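Local atomic coordinates of aminotransferase AspB (Helicobacter pylori 26695, PDB entry 3EZS), a protein that probably acts as a pyridoxal 5'-phosphate-dependent transaminase of the class I and II aminotransferase family. Residues A[60-74]-A[266-279]. Residues are numbered along the deposited sequence; the frame is centred on the assembly and turned at random.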
ATOM      1  N   PHE A  60     -11.334  -4.721   0.572  1.00 41.51           N
ATOM      2  CA  PHE A  60     -11.172  -5.877   1.454  1.00 39.49           C
ATOM      3  C   PHE A  60     -12.505  -6.632   1.514  1.00 39.54           C
ATOM      4  O   PHE A  60     -13.536  -6.123   1.104  1.00 38.37           O
ATOM      5  CB  PHE A  60     -10.695  -5.489   2.863  1.00 38.52           C
ATOM      6  CG  PHE A  60      -9.310  -4.897   2.905  1.00 40.20           C
ATOM      7  CD1 PHE A  60      -9.092  -3.585   2.558  1.00 39.91           C
ATOM      8  CD2 PHE A  60      -8.233  -5.654   3.331  1.00 40.11           C
ATOM      9  CE1 PHE A  60      -7.832  -3.033   2.614  1.00 42.21           C
ATOM     10  CE2 PHE A  60      -6.960  -5.109   3.383  1.00 43.99           C
ATOM     11  CZ  PHE A  60      -6.761  -3.793   3.032  1.00 38.51           C
ATOM     12  N   GLU A  61     -12.470  -7.848   2.034  1.00 39.57           N
ATOM     13  CA  GLU A  61     -13.646  -8.692   2.094  1.00 39.88           C
ATOM     14  C   GLU A  61     -14.714  -8.152   3.030  1.00 40.18           C
ATOM     15  O   GLU A  61     -14.407  -7.605   4.081  1.00 38.48           O
ATOM     16  CB  GLU A  61     -13.242 -10.114   2.522  1.00 40.62           C
ATOM     17  CG  GLU A  61     -12.409 -10.855   1.476  1.00 40.20           C
ATOM     18  CD  GLU A  61     -13.162 -10.988   0.159  1.00 42.95           C
ATOM     19  OE1 GLU A  61     -14.236 -11.623   0.162  1.00 51.64           O
ATOM     20  OE2 GLU A  61     -12.688 -10.461  -0.875  1.00 40.83           O
ATOM     21  N   GLU A  62     -15.971  -8.331   2.631  1.00 41.28           N
ATOM     22  CA  GLU A  62     -17.120  -7.927   3.433  1.00 44.35           C
ATOM     23  C   GLU A  62     -17.080  -8.500   4.835  1.00 41.48           C
ATOM     24  O   GLU A  62     -17.491  -7.837   5.778  1.00 40.22           O
ATOM     25  CB  GLU A  62     -18.427  -8.391   2.774  1.00 46.59           C
ATOM     26  CG  GLU A  62     -18.866  -7.512   1.627  1.00 57.46           C
ATOM     27  CD  GLU A  62     -19.142  -6.102   2.104  1.00 68.47           C
ATOM     28  OE1 GLU A  62     -19.851  -5.948   3.129  1.00 72.79           O
ATOM     29  OE2 GLU A  62     -18.638  -5.154   1.468  1.00 70.75           O
ATOM     30  N   SER A  63     -16.597  -9.740   4.956  1.00 40.55           N
ATOM     31  CA  SER A  63     -16.527 -10.407   6.242  1.00 40.23           C
ATOM     32  C   SER A  63     -15.547  -9.697   7.171  1.00 38.17           C
ATOM     33  O   SER A  63     -15.789  -9.600   8.344  1.00 39.96           O
ATOM     34  CB  SER A  63     -16.169 -11.882   6.050  1.00 42.84           C
ATOM     35  OG  SER A  63     -14.939 -12.040   5.363  1.00 43.03           O
ATOM     36  N   LEU A  64     -14.451  -9.193   6.639  1.00 40.41           N
ATOM     37  CA  LEU A  64     -13.480  -8.434   7.447  1.00 40.31           C
ATOM     38  C   LEU A  64     -14.073  -7.094   7.916  1.00 38.57           C
ATOM     39  O   LEU A  64     -13.952  -6.751   9.080  1.00 37.35           O
ATOM     40  CB  LEU A  64     -12.175  -8.218   6.669  1.00 41.58           C
ATOM     41  CG  LEU A  64     -11.101  -7.361   7.350  1.00 41.38           C
ATOM     42  CD1 LEU A  64     -10.656  -7.956   8.707  1.00 35.74           C
ATOM     43  CD2 LEU A  64      -9.929  -7.169   6.383  1.00 38.90           C
ATOM     44  N   ARG A  65     -14.734  -6.365   7.015  1.00 39.07           N
ATOM     45  CA  ARG A  65     -15.358  -5.078   7.374  0.50 39.37           C
ATOM     46  C   ARG A  65     -16.377  -5.267   8.498  1.00 38.52           C
ATOM     47  O   ARG A  65     -16.396  -4.487   9.470  1.00 36.65           O
ATOM     48  CB  ARG A  65     -15.996  -4.412   6.148  0.50 39.18           C
ATOM     49  CG  ARG A  65     -14.956  -3.839   5.179  0.50 41.74           C
ATOM     50  CD  ARG A  65     -15.496  -3.556   3.782  0.50 43.44           C
ATOM     51  NE  ARG A  65     -16.407  -2.415   3.686  0.50 45.69           N
ATOM     52  CZ  ARG A  65     -17.735  -2.474   3.758  0.50 53.24           C
ATOM     53  NH1 ARG A  65     -18.367  -3.625   3.957  0.50 56.32           N
ATOM     54  NH2 ARG A  65     -18.447  -1.359   3.636  0.50 55.39           N
ATOM     55  N   ALA A  66     -17.211  -6.303   8.371  1.00 36.87           N
ATOM     56  CA  ALA A  66     -18.202  -6.642   9.403  1.00 36.68           C
ATOM     57  C   ALA A  66     -17.530  -6.984  10.741  1.00 36.86           C
ATOM     58  O   ALA A  66     -17.993  -6.547  11.782  1.00 37.85           O
ATOM     59  CB  ALA A  66     -19.099  -7.802   8.931  1.00 34.75           C
ATOM     60  N   ALA A  67     -16.442  -7.758  10.716  1.00 38.86           N
ATOM     61  CA  ALA A  67     -15.703  -8.076  11.952  1.00 39.47           C
ATOM     62  C   ALA A  67     -15.143  -6.801  12.579  1.00 40.80           C
ATOM     63  O   ALA A  67     -15.120  -6.662  13.810  1.00 43.28           O
ATOM     64  CB  ALA A  67     -14.570  -9.066  11.688  1.00 39.17           C
ATOM     65  N   GLN A  68     -14.680  -5.868  11.746  1.00 40.25           N
ATOM     66  CA  GLN A  68     -14.141  -4.612  12.264  1.00 39.28           C
ATOM     67  C   GLN A  68     -15.249  -3.745  12.876  1.00 40.33           C
ATOM     68  O   GLN A  68     -15.052  -3.099  13.917  1.00 37.44           O
ATOM     69  CB  GLN A  68     -13.369  -3.878  11.169  1.00 39.00           C
ATOM     70  CG  GLN A  68     -12.056  -4.592  10.780  1.00 44.54           C
ATOM     71  CD  GLN A  68     -11.294  -3.885   9.668  1.00 40.72           C
ATOM     72  OE1 GLN A  68     -11.897  -3.352   8.737  1.00 44.57           O
ATOM     73  NE2 GLN A  68      -9.962  -3.905   9.747  1.00 36.81           N
ATOM     74  N   ARG A  69     -16.414  -3.722  12.223  1.00 40.80           N
ATOM     75  CA  ARG A  69     -17.555  -2.999  12.763  1.00 40.26           C
ATOM     76  C   ARG A  69     -18.000  -3.627  14.094  1.00 39.33           C
ATOM     77  O   ARG A  69     -18.315  -2.913  15.045  1.00 39.49           O
ATOM     78  CB  ARG A  69     -18.720  -2.955  11.772  1.00 40.48           C
ATOM     79  CG  ARG A  69     -18.405  -2.173  10.508  1.00 39.81           C
ATOM     80  CD  ARG A  69     -19.664  -1.746   9.746  1.00 43.27           C
ATOM     81  NE  ARG A  69     -20.466  -2.879   9.299  1.00 39.23           N
ATOM     82  CZ  ARG A  69     -20.227  -3.605   8.209  1.00 50.38           C
ATOM     83  NH1 ARG A  69     -19.198  -3.336   7.415  1.00 51.38           N
ATOM     84  NH2 ARG A  69     -21.025  -4.616   7.913  1.00 50.84           N
ATOM     85  N   GLY A  70     -18.027  -4.954  14.158  1.00 37.73           N
ATOM     86  CA  GLY A  70     -18.410  -5.658  15.390  1.00 38.87           C
ATOM     87  C   GLY A  70     -17.503  -5.267  16.548  1.00 39.46           C
ATOM     88  O   GLY A  70     -17.971  -5.012  17.660  1.00 38.75           O
ATOM     89  N   PHE A  71     -16.203  -5.209  16.263  1.00 39.26           N
ATOM     90  CA  PHE A  71     -15.211  -4.729  17.228  1.00 40.14           C
ATOM     91  C   PHE A  71     -15.563  -3.332  17.758  1.00 39.93           C
ATOM     92  O   PHE A  71     -15.563  -3.102  18.976  1.00 41.32           O
ATOM     93  CB  PHE A  71     -13.791  -4.706  16.626  1.00 38.68           C
ATOM     94  CG  PHE A  71     -12.823  -3.900  17.445  1.00 41.15           C
ATOM     95  CD1 PHE A  71     -12.370  -4.379  18.665  1.00 40.07           C
ATOM     96  CD2 PHE A  71     -12.421  -2.646  17.033  1.00 40.98           C
ATOM     97  CE1 PHE A  71     -11.544  -3.634  19.435  1.00 40.74           C
ATOM     98  CE2 PHE A  71     -11.596  -1.896  17.803  1.00 39.13           C
ATOM     99  CZ  PHE A  71     -11.128  -2.405  19.002  1.00 38.12           C
ATOM    100  N   PHE A  72     -15.874  -2.409  16.852  1.00 41.21           N
ATOM    101  CA  PHE A  72     -16.185  -1.028  17.238  1.00 41.59           C
ATOM    102  C   PHE A  72     -17.434  -0.965  18.132  1.00 42.36           C
ATOM    103  O   PHE A  72     -17.476  -0.189  19.095  1.00 40.04           O
ATOM    104  CB  PHE A  72     -16.320  -0.117  16.020  1.00 43.11           C
ATOM    105  CG  PHE A  72     -15.991   1.311  16.307  1.00 41.63           C
ATOM    106  CD1 PHE A  72     -14.688   1.758  16.200  1.00 42.83           C
ATOM    107  CD2 PHE A  72     -16.960   2.193  16.725  1.00 39.77           C
ATOM    108  CE1 PHE A  72     -14.369   3.057  16.479  1.00 40.05           C
ATOM    109  CE2 PHE A  72     -16.640   3.492  17.007  1.00 34.61           C
ATOM    110  CZ  PHE A  72     -15.348   3.926  16.888  1.00 39.31           C
ATOM    111  N   LYS A  73     -18.421  -1.805  17.827  1.00 40.89           N
ATOM    112  CA  LYS A  73     -19.632  -1.907  18.629  1.00 41.68           C
ATOM    113  C   LYS A  73     -19.345  -2.420  20.033  1.00 40.89           C
ATOM    114  O   LYS A  73     -19.723  -1.782  20.996  1.00 43.26           O
ATOM    115  CB  LYS A  73     -20.668  -2.812  17.939  1.00 42.43           C
ATOM    116  CG  LYS A  73     -22.016  -2.901  18.664  1.00 43.85           C
ATOM    117  CD  LYS A  73     -23.026  -3.784  17.910  1.00 44.92           C
ATOM    118  N   ARG A  74     -18.678  -3.560  20.156  1.00 39.77           N
ATOM    119  CA  ARG A  74     -18.343  -4.098  21.463  1.00 40.13           C
ATOM    120  C   ARG A  74     -17.483  -3.154  22.279  1.00 39.96           C
ATOM    121  O   ARG A  74     -17.700  -2.986  23.478  1.00 37.81           O
ATOM    122  CB  ARG A  74     -17.567  -5.400  21.335  1.00 40.85           C
ATOM    123  CG  ARG A  74     -18.328  -6.583  20.722  1.00 40.53           C
ATOM    124  CD  ARG A  74     -17.535  -7.873  20.986  1.00 43.30           C
ATOM    125  NE  ARG A  74     -16.152  -7.773  20.525  1.00 46.33           N
ATOM    126  CZ  ARG A  74     -15.734  -8.022  19.281  1.00 47.69           C
ATOM    127  NH1 ARG A  74     -16.577  -8.367  18.309  1.00 47.80           N
ATOM    128  NH2 ARG A  74     -14.449  -7.913  18.998  1.00 42.15           N
ATOM    129  N   ASN A 266      -6.364 -12.811   0.658  1.00 36.67           N
ATOM    130  CA  ASN A 266      -7.602 -13.172   1.356  1.00 37.38           C
ATOM    131  C   ASN A 266      -7.323 -14.022   2.602  1.00 37.00           C
ATOM    132  O   ASN A 266      -8.073 -13.983   3.587  1.00 39.45           O
ATOM    133  CB  ASN A 266      -8.586 -13.872   0.404  1.00 37.15           C
ATOM    134  CG  ASN A 266      -9.211 -12.913  -0.614  1.00 38.56           C
ATOM    135  OD1 ASN A 266      -8.821 -11.748  -0.714  1.00 43.38           O
ATOM    136  ND2 ASN A 266     -10.195 -13.404  -1.364  1.00 35.36           N
ATOM    137  N   ALA A 267      -6.238 -14.783   2.557  1.00 35.89           N
ATOM    138  CA  ALA A 267      -5.818 -15.605   3.677  1.00 34.57           C
ATOM    139  C   ALA A 267      -5.372 -14.718   4.831  1.00 36.39           C
ATOM    140  O   ALA A 267      -5.637 -15.038   5.999  1.00 38.94           O
ATOM    141  CB  ALA A 267      -4.712 -16.535   3.244  1.00 33.41           C
ATOM    142  N   ILE A 268      -4.677 -13.614   4.516  1.00 35.95           N
ATOM    143  CA  ILE A 268      -4.261 -12.658   5.540  1.00 35.60           C
ATOM    144  C   ILE A 268      -5.489 -11.976   6.150  1.00 36.50           C
ATOM    145  O   ILE A 268      -5.556 -11.760   7.371  1.00 37.71           O
ATOM    146  CB  ILE A 268      -3.300 -11.575   4.976  1.00 35.86           C
ATOM    147  CG1 ILE A 268      -1.901 -12.164   4.686  1.00 37.87           C
ATOM    148  CG2 ILE A 268      -3.197 -10.375   5.942  1.00 31.40           C
ATOM    149  CD1 ILE A 268      -1.049 -12.607   5.924  1.00 31.77           C
ATOM    150  N   GLN A 269      -6.456 -11.646   5.296  1.00 35.93           N
ATOM    151  CA  GLN A 269      -7.705 -11.034   5.727  1.00 34.67           C
ATOM    152  C   GLN A 269      -8.527 -11.980   6.616  1.00 36.59           C
ATOM    153  O   GLN A 269      -9.190 -11.512   7.536  1.00 34.58           O
ATOM    154  CB  GLN A 269      -8.539 -10.622   4.533  1.00 35.28           C
ATOM    155  CG  GLN A 269      -7.861  -9.643   3.547  1.00 36.58           C
ATOM    156  CD  GLN A 269      -8.839  -9.090   2.538  1.00 37.70           C
ATOM    157  OE1 GLN A 269      -9.971  -8.772   2.899  1.00 39.84           O
ATOM    158  NE2 GLN A 269      -8.412  -8.954   1.273  1.00 39.74           N
ATOM    159  N   LYS A 270      -8.508 -13.294   6.349  1.00 38.70           N
ATOM    160  CA  LYS A 270      -9.212 -14.251   7.242  1.00 39.70           C
ATOM    161  C   LYS A 270      -8.597 -14.256   8.632  1.00 40.01           C
ATOM    162  O   LYS A 270      -9.328 -14.284   9.630  1.00 39.06           O
ATOM    163  CB  LYS A 270      -9.228 -15.709   6.716  1.00 39.96           C
ATOM    164  CG  LYS A 270     -10.438 -16.094   5.902  1.00 48.64           C
ATOM    165  CD  LYS A 270     -11.762 -16.037   6.701  1.00 52.10           C
ATOM    166  CE  LYS A 270     -12.983 -16.094   5.766  1.00 52.92           C
ATOM    167  NZ  LYS A 270     -14.209 -15.474   6.377  1.00 54.95           N
ATOM    168  N   ALA A 271      -7.259 -14.287   8.695  1.00 38.78           N
ATOM    169  CA  ALA A 271      -6.550 -14.234   9.987  1.00 38.78           C
ATOM    170  C   ALA A 271      -6.821 -12.890  10.708  1.00 38.34           C
ATOM    171  O   ALA A 271      -6.980 -12.846  11.944  1.00 37.31           O
ATOM    172  CB  ALA A 271      -5.040 -14.481   9.807  1.00 36.61           C
ATOM    173  N   SER A 272      -6.881 -11.804   9.940  1.00 39.24           N
ATOM    174  CA  SER A 272      -7.230 -10.488  10.501  1.00 39.51           C
ATOM    175  C   SER A 272      -8.635 -10.538  11.057  1.00 38.47           C
ATOM    176  O   SER A 272      -8.891 -10.026  12.134  1.00 40.05           O
ATOM    177  CB  SER A 272      -7.201  -9.404   9.438  1.00 39.70           C
ATOM    178  OG  SER A 272      -5.886  -9.197   8.994  1.00 43.04           O
ATOM    179  N   GLU A 273      -9.541 -11.165  10.317  1.00 38.95           N
ATOM    180  CA  GLU A 273     -10.939 -11.283  10.748  1.00 39.89           C
ATOM    181  C   GLU A 273     -11.053 -12.069  12.059  1.00 39.57           C
ATOM    182  O   GLU A 273     -11.804 -11.684  12.948  1.00 39.64           O
ATOM    183  CB  GLU A 273     -11.755 -11.972   9.664  1.00 38.31           C
ATOM    184  CG  GLU A 273     -13.234 -12.100   9.982  1.00 41.54           C
ATOM    185  CD  GLU A 273     -13.956 -13.010   9.013  1.00 42.70           C
ATOM    186  OE1 GLU A 273     -13.444 -13.220   7.899  1.00 48.44           O
ATOM    187  OE2 GLU A 273     -15.045 -13.509   9.366  1.00 46.83           O
ATOM    188  N   ALA A 274     -10.319 -13.178  12.162  1.00 37.03           N
ATOM    189  CA  ALA A 274     -10.329 -13.981  13.377  1.00 37.66           C
ATOM    190  C   ALA A 274      -9.841 -13.127  14.554  1.00 39.17           C
ATOM    191  O   ALA A 274     -10.422 -13.182  15.630  1.00 43.15           O
ATOM    192  CB  ALA A 274      -9.475 -15.250  13.199  1.00 34.41           C
ATOM    193  N   ALA A 275      -8.807 -12.311  14.332  1.00 39.46           N
ATOM    194  CA  ALA A 275      -8.263 -11.412  15.365  1.00 38.53           C
ATOM    195  C   ALA A 275      -9.284 -10.379  15.821  1.00 38.49           C
ATOM    196  O   ALA A 275      -9.492 -10.198  17.022  1.00 37.01           O
ATOM    197  CB  ALA A 275      -6.959 -10.704  14.873  1.00 36.16           C
ATOM    198  N   TRP A 276      -9.952  -9.724  14.870  1.00 40.93           N
ATOM    199  CA  TRP A 276     -10.927  -8.681  15.227  1.00 40.52           C
ATOM    200  C   TRP A 276     -12.170  -9.214  15.925  1.00 39.95           C
ATOM    201  O   TRP A 276     -12.800  -8.478  16.656  1.00 40.46           O
ATOM    202  CB  TRP A 276     -11.353  -7.844  14.013  1.00 40.20           C
ATOM    203  CG  TRP A 276     -10.316  -6.867  13.466  1.00 38.56           C
ATOM    204  CD1 TRP A 276      -9.657  -6.959  12.280  1.00 34.94           C
ATOM    205  CD2 TRP A 276      -9.854  -5.647  14.085  1.00 34.46           C
ATOM    206  NE1 TRP A 276      -8.817  -5.877  12.118  1.00 36.67           N
ATOM    207  CE2 TRP A 276      -8.909  -5.066  13.214  1.00 38.20           C
ATOM    208  CE3 TRP A 276     -10.129  -5.006  15.302  1.00 39.37           C
ATOM    209  CZ2 TRP A 276      -8.260  -3.851  13.500  1.00 39.13           C
ATOM    210  CZ3 TRP A 276      -9.459  -3.797  15.595  1.00 37.68           C
ATOM    211  CH2 TRP A 276      -8.560  -3.231  14.680  1.00 34.67           C
ATOM    212  N   LEU A 277     -12.540 -10.466  15.657  1.00 40.02           N
ATOM    213  CA  LEU A 277     -13.700 -11.093  16.274  1.00 39.76           C
ATOM    214  C   LEU A 277     -13.494 -11.473  17.756  1.00 40.69           C
ATOM    215  O   LEU A 277     -14.466 -11.639  18.490  1.00 38.52           O
ATOM    216  CB  LEU A 277     -14.073 -12.370  15.513  1.00 38.66           C
ATOM    217  CG  LEU A 277     -14.701 -12.331  14.123  1.00 39.65           C
ATOM    218  CD1 LEU A 277     -14.533 -13.675  13.367  1.00 36.16           C
ATOM    219  CD2 LEU A 277     -16.186 -11.930  14.204  1.00 36.77           C
ATOM    220  N   ASP A 278     -12.239 -11.622  18.178  1.00 41.38           N
ATOM    221  CA  ASP A 278     -11.920 -12.081  19.532  1.00 41.54           C
ATOM    222  C   ASP A 278     -11.338 -10.996  20.428  1.00 43.68           C
ATOM    223  O   ASP A 278     -10.479 -10.199  19.984  1.00 43.04           O
ATOM    224  CB  ASP A 278     -10.896 -13.203  19.444  1.00 41.74           C
ATOM    225  CG  ASP A 278     -10.483 -13.709  20.798  1.00 38.99           C
ATOM    226  OD1 ASP A 278     -11.333 -14.290  21.492  1.00 44.45           O
ATOM    227  OD2 ASP A 278      -9.310 -13.532  21.166  1.00 38.67           O
ATOM    228  N   ASP A 279     -11.797 -10.978  21.683  1.00 42.81           N
ATOM    229  CA  ASP A 279     -11.323 -10.022  22.693  1.00 43.06           C
ATOM    230  C   ASP A 279     -10.384 -10.629  23.740  1.00 42.82           C
ATOM    231  O   ASP A 279      -9.638  -9.911  24.387  1.00 44.97           O
ATOM    232  CB  ASP A 279     -12.518  -9.390  23.418  1.00 44.40           C
ATOM    233  CG  ASP A 279     -13.338  -8.462  22.517  1.00 44.10           C
ATOM    234  OD1 ASP A 279     -12.815  -7.963  21.506  1.00 48.18           O
ATOM    235  OD2 ASP A 279     -14.510  -8.237  22.824  1.00 47.94           O
TER
HETATM  236  O   HOH W   1     -10.203  -9.300  -0.983  1.00 29.74           O
HETATM  237  O   HOH W   2     -12.234 -11.907  -3.024  1.00 45.34           O
HETATM  238  O   HOH W   3     -17.161 -11.191  10.065  1.00 45.11           O
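Trp276 projects from helix 266-277 into a hole formed by Leu64, Ala67, Gln68 and Phe71 of helix 62-74; the helices run nearly parallel, 18° between the segment axes, which approach to 8.5 Å. Trp276 CB lies 4.2 Å from Ala67 CB, and CG, anti to the carbonyl carbon (chi1 -72°), directs the ring into the hole. Trp276 CD1 meets the Leu64 CD1 methyl, while Gln68 CG sits over the five-membered ring, 3.7 Å from its centroid, a CH-pi contact. Trp276 NE1 comes near Gln68 NE2 without bonding, both being donors: NE1 bonds to Ser240, the Gln68 amide to Ser87 and Gly241. Trp276 CZ3 lies over one face of the Phe71 ring, 3.5 Å from Phe71 CD2, the rings oblique. Phe242 of strand 241-245 also meets Trp276, packing the helix pair against the seven-stranded sheet.

Gln269 OE1 receives Glu61 N at 2.8 Å, on a lone pair and almost straight (174°). Ser63 OG reaches Glu273 OE1 from above the carboxylate plane; Lys270 NZ shares that oxygen. Arg74 meets Asp279 side-on, NE to OD2 at 2.9 Å and NH2 to OD1 at 3.0 Å; NH2 also donates to Trp276 O. Arg232 pairs with Asp279 too, so its carboxylate probably stays ionised. The chemistry implies a largely apolar knob-into-hole interlock, with directional polar links at both ends and alongside.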